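Local coordinates for protein polysaccharide Lyase Family 6 (Bacteroides cellulosilyticus, PDB 6QPS) that cleaves alginate as a calcium-binding polysaccharide lyase of family 6 that is specific for mannuronic acid, at residues E213-G218 against N234-C239; C169-K174 against G178-V183; L377-T382 against V427-G432; P383-V388 against E418-G423; P32-L37 against D47-K52. All coordinates share one frame; numbering follows the deposited sequence.

Contact 1. Residues E213-G218 against N234-C239. With CA (calcium ion), chain C.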
# COMPACT_ATOMS: atom_id res chain seq x y z
N GLU A 213 -6.60 6.39 -2.82
CA GLU A 213 -5.47 5.62 -2.31
C GLU A 213 -5.34 4.30 -3.07
O GLU A 213 -6.31 3.76 -3.62
CB GLU A 213 -5.70 5.31 -0.83
CG GLU A 213 -5.84 6.54 0.09
CD GLU A 213 -7.28 7.06 0.28
OE1 GLU A 213 -8.20 6.66 -0.48
OE2 GLU A 213 -7.47 7.91 1.21
N ILE A 214 -4.13 3.74 -3.08
CA ILE A 214 -3.93 2.39 -3.60
C ILE A 214 -4.23 1.34 -2.53
O ILE A 214 -5.03 0.43 -2.76
CB ILE A 214 -2.50 2.22 -4.16
CG1 ILE A 214 -2.15 3.28 -5.22
CG2 ILE A 214 -2.31 0.82 -4.76
CD1 ILE A 214 -3.09 3.35 -6.40
N ILE A 215 -3.60 1.43 -1.36
CA ILE A 215 -3.86 0.53 -0.24
C ILE A 215 -4.25 1.35 0.98
O ILE A 215 -3.59 2.35 1.31
CB ILE A 215 -2.63 -0.34 0.09
CG1 ILE A 215 -2.15 -1.18 -1.08
CG2 ILE A 215 -2.89 -1.24 1.32
CD1 ILE A 215 -0.90 -1.98 -0.82
N ARG A 216 -5.27 0.89 1.71
CA ARG A 216 -5.65 1.44 3.00
C ARG A 216 -5.75 0.28 3.98
O ARG A 216 -6.46 -0.70 3.71
CB ARG A 216 -6.96 2.23 2.96
CG ARG A 216 -7.26 2.96 4.28
CD ARG A 216 -8.72 3.38 4.32
NE ARG A 216 -9.06 4.52 3.47
CZ ARG A 216 -10.18 4.66 2.80
NH1 ARG A 216 -11.08 3.69 2.75
NH2 ARG A 216 -10.41 5.77 2.12
N ILE A 217 -5.02 0.35 5.08
CA ILE A 217 -4.99 -0.73 6.07
C ILE A 217 -5.78 -0.29 7.29
O ILE A 217 -5.26 0.40 8.18
CB ILE A 217 -3.56 -1.15 6.45
CG1 ILE A 217 -2.66 -1.33 5.22
CG2 ILE A 217 -3.63 -2.49 7.28
CD1 ILE A 217 -1.22 -1.72 5.57
N GLY A 218 -7.05 -0.70 7.37
CA GLY A 218 -7.95 -0.23 8.41
C GLY A 218 -8.65 1.06 8.05
O GLY A 218 -8.63 1.51 6.90
N ASN A 234 6.47 -5.26 -3.19
CA ASN A 234 5.57 -4.78 -4.22
C ASN A 234 6.14 -3.56 -4.93
O ASN A 234 6.96 -2.81 -4.37
CB ASN A 234 4.21 -4.35 -3.63
CG ASN A 234 3.52 -5.45 -2.85
OD1 ASN A 234 2.88 -6.35 -3.41
ND2 ASN A 234 3.59 -5.37 -1.52
N VAL A 235 5.71 -3.35 -6.18
CA VAL A 235 6.03 -2.16 -6.97
C VAL A 235 4.79 -1.27 -7.07
O VAL A 235 3.69 -1.76 -7.33
CB VAL A 235 6.51 -2.52 -8.38
CG1 VAL A 235 6.76 -1.27 -9.21
CG2 VAL A 235 7.77 -3.32 -8.32
N PHE A 236 4.99 0.03 -6.84
CA PHE A 236 3.99 1.08 -7.05
C PHE A 236 4.54 1.98 -8.16
O PHE A 236 5.55 2.66 -7.97
CB PHE A 236 3.73 1.85 -5.75
CG PHE A 236 3.20 0.96 -4.65
CD1 PHE A 236 4.07 0.20 -3.89
CD2 PHE A 236 1.85 0.86 -4.43
CE1 PHE A 236 3.58 -0.65 -2.91
CE2 PHE A 236 1.37 0.00 -3.44
CZ PHE A 236 2.23 -0.76 -2.70
N PHE A 237 3.89 1.98 -9.32
CA PHE A 237 4.37 2.63 -10.55
C PHE A 237 3.36 3.68 -10.99
O PHE A 237 2.24 3.35 -11.40
CB PHE A 237 4.55 1.54 -11.61
CG PHE A 237 4.88 2.03 -13.01
CD1 PHE A 237 3.89 2.17 -13.97
CD2 PHE A 237 6.20 2.25 -13.38
CE1 PHE A 237 4.21 2.56 -15.28
CE2 PHE A 237 6.52 2.65 -14.69
CZ PHE A 237 5.54 2.81 -15.62
N ARG A 238 3.74 4.95 -10.88
CA ARG A 238 2.88 6.05 -11.32
C ARG A 238 1.54 6.01 -10.60
O ARG A 238 0.49 6.36 -11.17
CB ARG A 238 2.76 6.06 -12.85
CG ARG A 238 4.13 6.30 -13.48
CD ARG A 238 4.07 6.25 -14.97
NE ARG A 238 5.38 6.60 -15.52
CZ ARG A 238 5.72 6.47 -16.80
NH1 ARG A 238 4.85 5.97 -17.68
NH2 ARG A 238 6.94 6.85 -17.19
N CYS A 239 1.58 5.67 -9.30
CA CYS A 239 0.39 5.70 -8.46
C CYS A 239 0.21 7.12 -7.93
O CYS A 239 0.83 7.50 -6.94
CB CYS A 239 0.50 4.70 -7.30
SG CYS A 239 0.75 2.97 -7.79
CA CA C . -6.39 10.00 1.32
O HOH W 1 -7.57 10.29 3.44
O HOH W 2 -5.26 12.13 1.82
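I214 packs against F236 and C239, and I215 against F236, inside the right-handed parallel beta-helix of this lyase family. I214 uses two branches. I214 CG1 lies 3.7 Å from C239 CB, with the sulfur only slightly farther off. I214 CG2 meets the F236 ring at CE2, 4.0 Å away. With CG1 anti to the carbonyl carbon (chi1 -55°), that branch faces C239, while CG2, anti to the backbone N, faces the ring. I215 brings CD1 to within 3.8 Å of F236 CZ. Both methyls lie near the ring plane, so they touch its edge. With an alanine in place of I214, a gap would probably open beside C239, and the ring edge would keep only I215 from this segment.

F201 lies next to both isoleucines, and I245 touches I214 and F236. Backbone bonds to L181 and I245 hold I214 in its coil. E213, one residue earlier, reaches the calcium instead, with OE2 2.4 Å from the ion. N210, E242, E244 and two waters also bind it. The second carboxylate oxygen answers to R216: NH2 is 3.5 Å from E213 OE1, which lies well out of the guanidinium plane, so only the charges meet.

Contact 2. Residues C169-K174 against G178-V183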
# COMPACT_ATOMS: atom_id res chain seq x y z
N CYS A 169 0.06 -10.14 -8.64
CA CYS A 169 -1.03 -9.55 -9.42
C CYS A 169 -0.61 -8.21 -10.01
O CYS A 169 0.40 -7.62 -9.61
CB CYS A 169 -2.27 -9.36 -8.54
SG CYS A 169 -3.11 -10.89 -8.01
N TYR A 170 -1.38 -7.73 -10.98
CA TYR A 170 -1.20 -6.42 -11.61
C TYR A 170 -2.52 -5.68 -11.52
O TYR A 170 -3.55 -6.20 -11.96
CB TYR A 170 -0.82 -6.61 -13.08
CG TYR A 170 -0.61 -5.35 -13.91
CD1 TYR A 170 -1.64 -4.81 -14.65
CD2 TYR A 170 0.62 -4.73 -13.97
CE1 TYR A 170 -1.45 -3.67 -15.45
CE2 TYR A 170 0.82 -3.60 -14.76
CZ TYR A 170 -0.23 -3.07 -15.48
OH TYR A 170 -0.02 -1.93 -16.26
N PHE A 171 -2.48 -4.48 -10.93
CA PHE A 171 -3.68 -3.67 -10.75
C PHE A 171 -3.40 -2.29 -11.31
O PHE A 171 -2.50 -1.60 -10.81
CB PHE A 171 -4.04 -3.51 -9.27
CG PHE A 171 -4.15 -4.80 -8.49
CD1 PHE A 171 -3.13 -5.22 -7.66
CD2 PHE A 171 -5.30 -5.55 -8.54
CE1 PHE A 171 -3.26 -6.37 -6.90
CE2 PHE A 171 -5.42 -6.73 -7.78
CZ PHE A 171 -4.41 -7.11 -6.95
N ALA A 172 -4.15 -1.86 -12.33
CA ALA A 172 -3.84 -0.57 -12.95
C ALA A 172 -5.06 0.10 -13.56
O ALA A 172 -6.06 -0.54 -13.90
CB ALA A 172 -2.76 -0.71 -14.03
N ASN A 173 -4.94 1.41 -13.74
CA ASN A 173 -5.89 2.24 -14.49
C ASN A 173 -7.27 2.31 -13.84
O ASN A 173 -8.30 2.29 -14.52
CB ASN A 173 -5.95 1.80 -15.95
CG ASN A 173 -4.57 1.86 -16.59
OD1 ASN A 173 -3.96 2.92 -16.61
ND2 ASN A 173 -4.06 0.73 -17.04
N LYS A 174 -7.28 2.44 -12.51
CA LYS A 174 -8.50 2.81 -11.80
C LYS A 174 -8.76 4.30 -12.02
O LYS A 174 -7.86 5.13 -11.83
CB LYS A 174 -8.39 2.46 -10.32
CG LYS A 174 -9.78 2.50 -9.64
CD LYS A 174 -9.71 2.06 -8.17
CE LYS A 174 -11.06 1.69 -7.56
NZ LYS A 174 -12.12 2.68 -7.95
N GLY A 178 -12.21 5.55 -5.02
CA GLY A 178 -12.21 4.33 -4.24
C GLY A 178 -10.88 3.60 -4.23
O GLY A 178 -10.02 3.85 -5.07
N LEU A 179 -10.73 2.69 -3.28
CA LEU A 179 -9.49 1.96 -3.08
C LEU A 179 -9.25 0.89 -4.15
O LEU A 179 -10.18 0.23 -4.61
CB LEU A 179 -9.56 1.27 -1.71
CG LEU A 179 -8.90 2.00 -0.54
CD1 LEU A 179 -7.36 1.97 -0.71
CD2 LEU A 179 -9.45 3.40 -0.33
N VAL A 180 -7.97 0.70 -4.50
CA VAL A 180 -7.59 -0.54 -5.18
C VAL A 180 -7.71 -1.72 -4.21
O VAL A 180 -8.34 -2.74 -4.52
CB VAL A 180 -6.17 -0.43 -5.80
CG1 VAL A 180 -5.69 -1.78 -6.31
CG2 VAL A 180 -6.17 0.61 -6.92
N LEU A 181 -7.15 -1.58 -3.01
CA LEU A 181 -7.08 -2.67 -2.04
C LEU A 181 -7.31 -2.12 -0.64
O LEU A 181 -6.46 -1.41 -0.08
CB LEU A 181 -5.74 -3.39 -2.16
CG LEU A 181 -5.43 -4.54 -1.22
CD1 LEU A 181 -6.48 -5.58 -1.26
CD2 LEU A 181 -4.08 -5.17 -1.58
N GLN A 182 -8.46 -2.47 -0.06
CA GLN A 182 -8.80 -2.12 1.31
C GLN A 182 -8.67 -3.34 2.22
O GLN A 182 -9.21 -4.41 1.92
CB GLN A 182 -10.25 -1.64 1.38
CG GLN A 182 -10.79 -1.42 2.80
CD GLN A 182 -10.24 -0.15 3.44
OE1 GLN A 182 -10.30 0.93 2.86
NE2 GLN A 182 -9.72 -0.29 4.66
N VAL A 183 -7.98 -3.17 3.34
CA VAL A 183 -7.97 -4.15 4.42
C VAL A 183 -9.04 -3.71 5.42
O VAL A 183 -8.87 -2.70 6.13
CB VAL A 183 -6.57 -4.27 5.06
CG1 VAL A 183 -6.61 -5.35 6.14
CG2 VAL A 183 -5.52 -4.60 4.00
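K174 lies along the turn of G178 and L179, and this is the tight part of the contact. K174 CE sits 3.4 Å from L179 O and 3.5 Å from G178 O. K174 CD runs past V180 in the opposite sense, 4.0 Å from V180 CG2. The chain starts anti to the backbone N (chi1 -165°), stays extended, and bends only at the last torsion (chi4 -43°). That bend turns NZ to its hydrogen-bond partners, the carbonyl oxygens of E154 and V176, so the buried amine is satisfied. With an alanine at K174 the carbonyls of E154 and V176 would probably be left without their buried charged mate, and a gap would open beside V180. G178 lies close to the amine: a CB there would come within 3.5 Å of K174 NZ, and the local backbone would also press it onto the preceding carbonyl.

The other half is looser. F171 and V180 cross obliquely, and V180 CG1 is 3.8 Å from F171 CB. The F171 ring finds a larger partner in F201, whose plane is turned by only about 20°. N173 is the partly exposed residue of the turn, and its ND2 bonds to D138.

L179 points the other way and packs on E213 of the calcium site. Strand 170-172 pairs with 131-138 and 200-201, while strand 181-183 pairs with 155-159 and 215-218. The contact is thus the inside of a tight corner where one coil of a parallel beta-helix passes from one face to the next.

Contact 3. Residues L377-T382 against V427-G432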
# COMPACT_ATOMS: atom_id res chain seq x y z
N LEU A 377 21.71 9.26 6.23
CA LEU A 377 22.41 10.07 5.23
C LEU A 377 21.42 11.09 4.65
O LEU A 377 20.36 10.71 4.13
CB LEU A 377 22.98 9.19 4.12
CG LEU A 377 23.63 9.97 2.96
CD1 LEU A 377 24.82 10.79 3.41
CD2 LEU A 377 24.03 9.00 1.86
N PHE A 378 21.75 12.37 4.78
CA PHE A 378 20.99 13.48 4.20
C PHE A 378 21.92 14.10 3.18
O PHE A 378 22.97 14.63 3.53
CB PHE A 378 20.62 14.46 5.32
CG PHE A 378 19.70 15.62 4.92
CD1 PHE A 378 18.55 15.44 4.16
CD2 PHE A 378 19.99 16.88 5.38
CE1 PHE A 378 17.72 16.52 3.86
CE2 PHE A 378 19.17 17.95 5.09
CZ PHE A 378 18.05 17.77 4.30
N ALA A 379 21.59 13.97 1.89
CA ALA A 379 22.54 14.32 0.84
C ALA A 379 21.82 14.90 -0.37
O ALA A 379 20.61 14.71 -0.55
CB ALA A 379 23.36 13.10 0.41
N GLY A 380 22.58 15.56 -1.22
CA GLY A 380 22.03 16.12 -2.43
C GLY A 380 22.86 17.30 -2.90
O GLY A 380 24.08 17.34 -2.69
N GLN A 381 22.19 18.23 -3.57
CA GLN A 381 22.83 19.43 -4.09
C GLN A 381 22.62 20.56 -3.08
O GLN A 381 23.57 20.97 -2.40
CB GLN A 381 22.24 19.77 -5.46
CG GLN A 381 22.68 18.79 -6.54
CD GLN A 381 22.00 17.44 -6.40
OE1 GLN A 381 20.77 17.34 -6.40
NE2 GLN A 381 22.80 16.38 -6.27
N THR A 382 21.39 21.04 -2.96
CA THR A 382 20.98 22.03 -1.97
C THR A 382 20.13 21.34 -0.92
O THR A 382 19.20 20.62 -1.28
CB THR A 382 20.12 23.10 -2.67
OG1 THR A 382 20.90 23.77 -3.67
CG2 THR A 382 19.62 24.10 -1.67
N VAL A 427 30.25 15.20 5.18
CA VAL A 427 31.03 14.20 4.48
C VAL A 427 30.94 14.48 2.98
O VAL A 427 30.02 15.15 2.51
CB VAL A 427 30.58 12.74 4.78
CG1 VAL A 427 30.66 12.46 6.29
CG2 VAL A 427 29.20 12.47 4.22
N ASP A 428 31.93 13.98 2.25
CA ASP A 428 31.86 13.99 0.79
C ASP A 428 30.78 13.02 0.33
O ASP A 428 30.46 12.04 1.00
CB ASP A 428 33.22 13.62 0.22
CG ASP A 428 34.33 14.57 0.68
OD1 ASP A 428 34.12 15.81 0.64
OD2 ASP A 428 35.42 14.09 1.08
N MET A 429 30.18 13.31 -0.82
CA MET A 429 29.11 12.45 -1.33
C MET A 429 29.60 11.01 -1.43
O MET A 429 30.62 10.76 -2.10
CB MET A 429 28.65 12.94 -2.71
CG MET A 429 27.53 12.13 -3.34
SD MET A 429 25.93 12.37 -2.52
CE MET A 429 25.66 14.12 -2.80
N PRO A 430 28.93 10.05 -0.80
CA PRO A 430 29.36 8.65 -0.95
C PRO A 430 29.26 8.18 -2.40
O PRO A 430 28.38 8.61 -3.15
CB PRO A 430 28.39 7.88 -0.04
CG PRO A 430 27.77 8.91 0.87
CD PRO A 430 27.74 10.18 0.06
N ASP A 431 30.15 7.25 -2.78
CA ASP A 431 30.28 6.84 -4.17
C ASP A 431 29.55 5.54 -4.51
O ASP A 431 29.56 5.13 -5.67
CB ASP A 431 31.76 6.69 -4.54
CG ASP A 431 32.56 5.98 -3.46
OD1 ASP A 431 33.81 6.09 -3.47
OD2 ASP A 431 31.94 5.32 -2.60
N GLY A 432 28.91 4.89 -3.54
CA GLY A 432 28.21 3.65 -3.81
C GLY A 432 26.71 3.75 -4.02
O GLY A 432 26.04 2.71 -4.04
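The carbonyl oxygen of G380 is met by the methyl end of M429, with M429 CE 3.6 Å from G380 O. M429 CE also lies 3.7 Å from G380 N, so it rests against the backbone. This is van der Waals contact. M429 gets there by folding its chain: CG leaves anti to the backbone N (chi1 -179°), and bends at chi2 and chi3 (62° for chi3) then swing the thioether back over the strand end. The sulfur comes down on A379: M429 SD is 4.0 Å from A379 CB. At G380 a CB would jam against the carbonyl O of A379.

The second touch is between L377 and P430. L377 points its CD2 methyl at the CG corner of the P430 ring, 3.9 Å away. L377 and A379 point to one side of strand 371-379, and F378 between them points to the opposite side. This is the alternation of a strand in the parallel beta-helix. Here the strand lies between 345-353 and 397-405, and F378 makes edge-to-face contacts with W404 and F406.

Segment 427-432 is the linker that leaves the last strand, 424-426, and leads to helix 433-445. It lies against the end of strand 371-379. V427 packs on E403 and A405. L377 and A379 are buried, whereas M429 is exposed and P430 partly so. G432 takes the N-cap position of the helix that follows.

Contact 4. Residues P383-V388 against E418-G423. With ACT (acetate ion), chain E.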
# COMPACT_ATOMS: atom_id res chain seq x y z
N PRO A 383 20.42 21.50 0.38
CA PRO A 383 19.58 20.88 1.41
C PRO A 383 18.24 21.58 1.59
O PRO A 383 18.13 22.81 1.52
CB PRO A 383 20.44 20.99 2.67
CG PRO A 383 21.27 22.22 2.45
CD PRO A 383 21.52 22.30 0.97
N ASP A 384 17.22 20.76 1.83
CA ASP A 384 15.86 21.20 2.10
C ASP A 384 15.49 20.66 3.48
O ASP A 384 14.99 19.54 3.63
CB ASP A 384 14.90 20.70 1.02
CG ASP A 384 13.51 21.32 1.12
OD1 ASP A 384 13.24 22.04 2.11
OD2 ASP A 384 12.71 21.09 0.19
N LEU A 385 15.75 21.48 4.50
CA LEU A 385 15.51 21.13 5.89
C LEU A 385 14.58 22.18 6.47
O LEU A 385 14.92 23.37 6.46
CB LEU A 385 16.82 21.12 6.68
CG LEU A 385 16.69 20.99 8.20
CD1 LEU A 385 16.08 19.67 8.58
CD2 LEU A 385 18.07 21.17 8.86
N LYS A 386 13.42 21.75 6.94
CA LYS A 386 12.38 22.64 7.47
C LYS A 386 12.08 22.22 8.91
O LYS A 386 11.67 21.08 9.15
CB LYS A 386 11.10 22.53 6.63
CG LYS A 386 11.26 22.88 5.23
CD LYS A 386 11.50 24.19 5.40
CE LYS A 386 12.81 24.42 4.93
NZ LYS A 386 12.99 25.63 4.55
N ILE A 387 12.31 23.13 9.85
CA ILE A 387 12.00 22.89 11.26
C ILE A 387 11.01 23.95 11.71
O ILE A 387 11.27 25.15 11.55
CB ILE A 387 13.25 22.92 12.14
CG1 ILE A 387 14.22 21.80 11.73
CG2 ILE A 387 12.87 22.79 13.61
CD1 ILE A 387 15.65 22.08 12.13
N VAL A 388 9.89 23.51 12.26
CA VAL A 388 8.80 24.38 12.72
C VAL A 388 8.76 24.37 14.24
O VAL A 388 8.98 23.32 14.85
CB VAL A 388 7.47 23.89 12.13
CG1 VAL A 388 6.33 24.73 12.63
CG2 VAL A 388 7.53 23.87 10.61
N GLU A 418 21.97 24.70 16.92
CA GLU A 418 23.15 23.95 17.32
C GLU A 418 22.86 22.47 17.51
O GLU A 418 23.69 21.62 17.19
CB GLU A 418 23.72 24.54 18.62
CG GLU A 418 24.93 23.79 19.15
CD GLU A 418 25.53 24.46 20.37
OE1 GLU A 418 24.76 24.95 21.22
OE2 GLU A 418 26.78 24.50 20.47
N GLN A 419 21.69 22.14 18.05
CA GLN A 419 21.35 20.74 18.28
C GLN A 419 21.35 19.97 16.96
O GLN A 419 21.81 18.82 16.90
CB GLN A 419 19.99 20.65 18.98
CG GLN A 419 19.68 19.29 19.52
CD GLN A 419 18.28 19.17 20.07
OE1 GLN A 419 17.69 20.14 20.55
NE2 GLN A 419 17.73 17.95 20.01
N VAL A 420 20.89 20.60 15.88
CA VAL A 420 20.93 19.98 14.56
C VAL A 420 22.36 19.90 14.04
O VAL A 420 22.81 18.85 13.55
CB VAL A 420 20.01 20.72 13.58
CG1 VAL A 420 20.09 20.11 12.20
CG2 VAL A 420 18.58 20.72 14.10
N ARG A 421 23.09 21.01 14.10
CA ARG A 421 24.48 21.00 13.63
C ARG A 421 25.29 19.91 14.32
O ARG A 421 26.10 19.24 13.68
CB ARG A 421 25.12 22.37 13.85
CG ARG A 421 24.49 23.50 13.02
CD ARG A 421 25.31 24.79 13.01
NE ARG A 421 25.69 25.25 14.34
CZ ARG A 421 24.99 26.10 15.09
NH1 ARG A 421 23.85 26.62 14.66
NH2 ARG A 421 25.46 26.45 16.29
N GLU A 422 25.08 19.72 15.63
CA GLU A 422 25.85 18.72 16.37
C GLU A 422 25.44 17.29 16.05
O GLU A 422 26.20 16.36 16.34
CB GLU A 422 25.69 18.97 17.88
CG GLU A 422 26.16 20.34 18.35
CD GLU A 422 27.67 20.44 18.48
OE1 GLU A 422 28.38 19.61 17.87
OE2 GLU A 422 28.14 21.34 19.21
N GLY A 423 24.25 17.08 15.48
CA GLY A 423 23.75 15.78 15.10
C GLY A 423 24.12 15.31 13.71
O GLY A 423 23.72 14.20 13.34
C ACT E . 19.94 27.19 18.71
O ACT E . 19.01 26.34 18.76
OXT ACT E . 21.19 27.02 18.53
CH3 ACT E . 19.47 28.64 18.94
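Chi1 values of 171° for L385 and 178° for V420 put L385 CG and V420 CG1 opposite their own backbone nitrogens. This points the two side chains at each other, and they meet tip to tip. L385 CD2 is 4.0 Å from V420 CG1. I387 takes another course and runs past V420 in the opposite sense. In the conformer described here, I387 CD1 lies 3.8 Å from V420 CG2. A second conformer is present, so this touch is less certain. V420 thus spreads one methyl to each of two residues that project from the same side of the strand.

Strand 385-387 pairs with 357-361 in the parallel beta-helix, near its C-terminal end. The short helix 418-422 packs beside it through V420. The backbones stay well apart, with 10.0 Å between the CA atoms of I387 and V420. L394 and F399 also pack on V420, and Y417 touches I387.

E418 and E422 of the helix are exposed. Q419 NE2 bonds to L394 O, and R421 NH1 bonds to V415 O. E418 CA lies 3.5 Å above the R421 guanidinium plane, offset toward its rim. At the start of the helix E418 N gives a nearly straight bond of 2.9 Å to OXT of an acetate ion, probably from the crystallisation liquor.

Contact 5. Residues P32-L37 against D47-K52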
# COMPACT_ATOMS: atom_id res chain seq x y z
N PRO A 32 -24.08 -19.60 -16.12
CA PRO A 32 -24.98 -20.01 -15.06
C PRO A 32 -24.48 -21.23 -14.29
O PRO A 32 -24.44 -21.21 -13.06
CB PRO A 32 -26.32 -20.27 -15.78
CG PRO A 32 -26.25 -19.38 -17.00
CD PRO A 32 -24.79 -19.38 -17.41
N ALA A 33 -24.08 -22.29 -15.00
CA ALA A 33 -23.60 -23.50 -14.33
C ALA A 33 -22.29 -23.24 -13.60
O ALA A 33 -22.04 -23.83 -12.55
CB ALA A 33 -23.41 -24.62 -15.36
N MET A 34 -21.44 -22.37 -14.15
CA MET A 34 -20.19 -22.02 -13.49
C MET A 34 -20.46 -21.35 -12.15
O MET A 34 -19.88 -21.74 -11.12
CB MET A 34 -19.37 -21.10 -14.40
CG MET A 34 -18.00 -20.69 -13.84
SD MET A 34 -17.22 -19.35 -14.78
CE MET A 34 -18.14 -17.93 -14.16
N LYS A 35 -21.32 -20.32 -12.15
CA LYS A 35 -21.66 -19.64 -10.91
C LYS A 35 -22.27 -20.59 -9.89
O LYS A 35 -21.97 -20.51 -8.69
CB LYS A 35 -22.62 -18.49 -11.20
CG LYS A 35 -22.03 -17.35 -12.01
CD LYS A 35 -23.08 -16.39 -12.54
CE LYS A 35 -23.99 -15.84 -11.46
NZ LYS A 35 -24.96 -14.84 -12.01
N GLN A 36 -23.13 -21.51 -10.34
CA GLN A 36 -23.78 -22.40 -9.38
C GLN A 36 -22.76 -23.29 -8.68
O GLN A 36 -22.83 -23.48 -7.46
CB GLN A 36 -24.81 -23.26 -10.09
CG GLN A 36 -26.08 -22.54 -10.38
CD GLN A 36 -26.66 -22.96 -11.72
OE1 GLN A 36 -26.33 -24.02 -12.23
NE2 GLN A 36 -27.51 -22.13 -12.29
N LEU A 37 -21.80 -23.84 -9.43
CA LEU A 37 -20.82 -24.74 -8.84
C LEU A 37 -19.90 -23.98 -7.89
O LEU A 37 -19.63 -24.45 -6.77
CB LEU A 37 -20.02 -25.44 -9.93
CG LEU A 37 -18.91 -26.36 -9.44
CD1 LEU A 37 -19.44 -27.47 -8.55
CD2 LEU A 37 -18.19 -26.97 -10.67
N ASP A 47 -10.05 -29.78 -6.13
CA ASP A 47 -10.84 -29.59 -7.34
C ASP A 47 -10.48 -28.26 -7.99
O ASP A 47 -9.99 -27.33 -7.33
CB ASP A 47 -12.34 -29.53 -7.03
CG ASP A 47 -12.95 -30.87 -6.67
OD1 ASP A 47 -12.27 -31.92 -6.76
OD2 ASP A 47 -14.15 -30.88 -6.30
N ALA A 48 -10.76 -28.15 -9.29
CA ALA A 48 -10.52 -26.91 -10.02
C ALA A 48 -11.72 -26.60 -10.90
O ALA A 48 -12.30 -27.49 -11.53
CB ALA A 48 -9.24 -27.00 -10.88
N VAL A 49 -12.09 -25.32 -10.94
CA VAL A 49 -13.03 -24.76 -11.90
C VAL A 49 -12.20 -24.05 -12.96
O VAL A 49 -11.49 -23.10 -12.64
CB VAL A 49 -14.02 -23.80 -11.22
CG1 VAL A 49 -14.86 -23.07 -12.25
CG2 VAL A 49 -14.90 -24.57 -10.21
N VAL A 50 -12.27 -24.52 -14.20
CA VAL A 50 -11.35 -24.14 -15.27
C VAL A 50 -12.13 -23.48 -16.39
O VAL A 50 -13.08 -24.08 -16.93
CB VAL A 50 -10.61 -25.37 -15.82
CG1 VAL A 50 -9.64 -24.98 -16.93
CG2 VAL A 50 -9.90 -26.14 -14.70
N LEU A 51 -11.73 -22.27 -16.76
CA LEU A 51 -12.43 -21.48 -17.78
C LEU A 51 -11.66 -21.53 -19.10
O LEU A 51 -10.51 -21.10 -19.18
CB LEU A 51 -12.57 -20.03 -17.31
CG LEU A 51 -13.74 -19.74 -16.36
CD1 LEU A 51 -13.75 -20.69 -15.18
CD2 LEU A 51 -13.70 -18.29 -15.91
N LYS A 52 -12.31 -22.04 -20.14
CA LYS A 52 -11.76 -22.03 -21.49
C LYS A 52 -11.61 -20.60 -22.00
O LYS A 52 -12.24 -19.66 -21.49
CB LYS A 52 -12.64 -22.87 -22.42
CG LYS A 52 -12.74 -24.34 -22.00
CD LYS A 52 -13.37 -25.22 -23.08
CE LYS A 52 -12.38 -25.49 -24.21
NZ LYS A 52 -11.22 -26.32 -23.75
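Helix 32-37 runs nearly antiparallel to strand 48-51, with 158° between their directions and 10.3 Å between the short axes. Two helix residues one turn apart, M34 and L37, face the strand. M34 has two conformers, and the one described here is extended through chi2. A turn at chi3 then brings its sulfur over the isobutyl group of L51. In this conformer M34 SD is 3.7 Å from L51 CD1 and almost as near to L51 CG and CD2. The two side chains cross at about a right angle. Lower on the same side chain, M34 CG is 4.2 Å from V49 CG1. L37 slides past V49 in the opposite sense, and L37 CD2 is 4.1 Å from V49 CG2. With its second conformer, M34 is less fixed in its part than L37.

V49 is held in place by backbone bonds to V75 and R77 in strand 74-78, and W76 packs on V49 and L51. F26 of strand 23-26 touches L37 and V49. The helix lies at the N-terminal end of the beta-helix, consistent with the capping helix common in such folds. The contact is wholly apolar, so its hold rests on shape and burial.

From the N terminus, contact 5 closes first, bringing helix 31-40 onto strand 48-51 at one end of the beta-helix. Contact 2 follows, closing a corner of only three intervening residues. Contact 1 then closes a loop of 15 residues between 213-218 and 234-239. Contacts 1 and 2 touch: R216 NH1 bonds to Q182, and R216 O probably to V183 N, on neighbouring strands. Both lie near the middle of the fold, beside the calcium site. Contact 3 joins strand 371-379 to the linker before helix 433-445. Contact 4 is nested inside that loop, and F378 packs on P383, D384 and L385. No loops cross. Contacts 4 and 5 mark the two ends, centres about 62 Å apart.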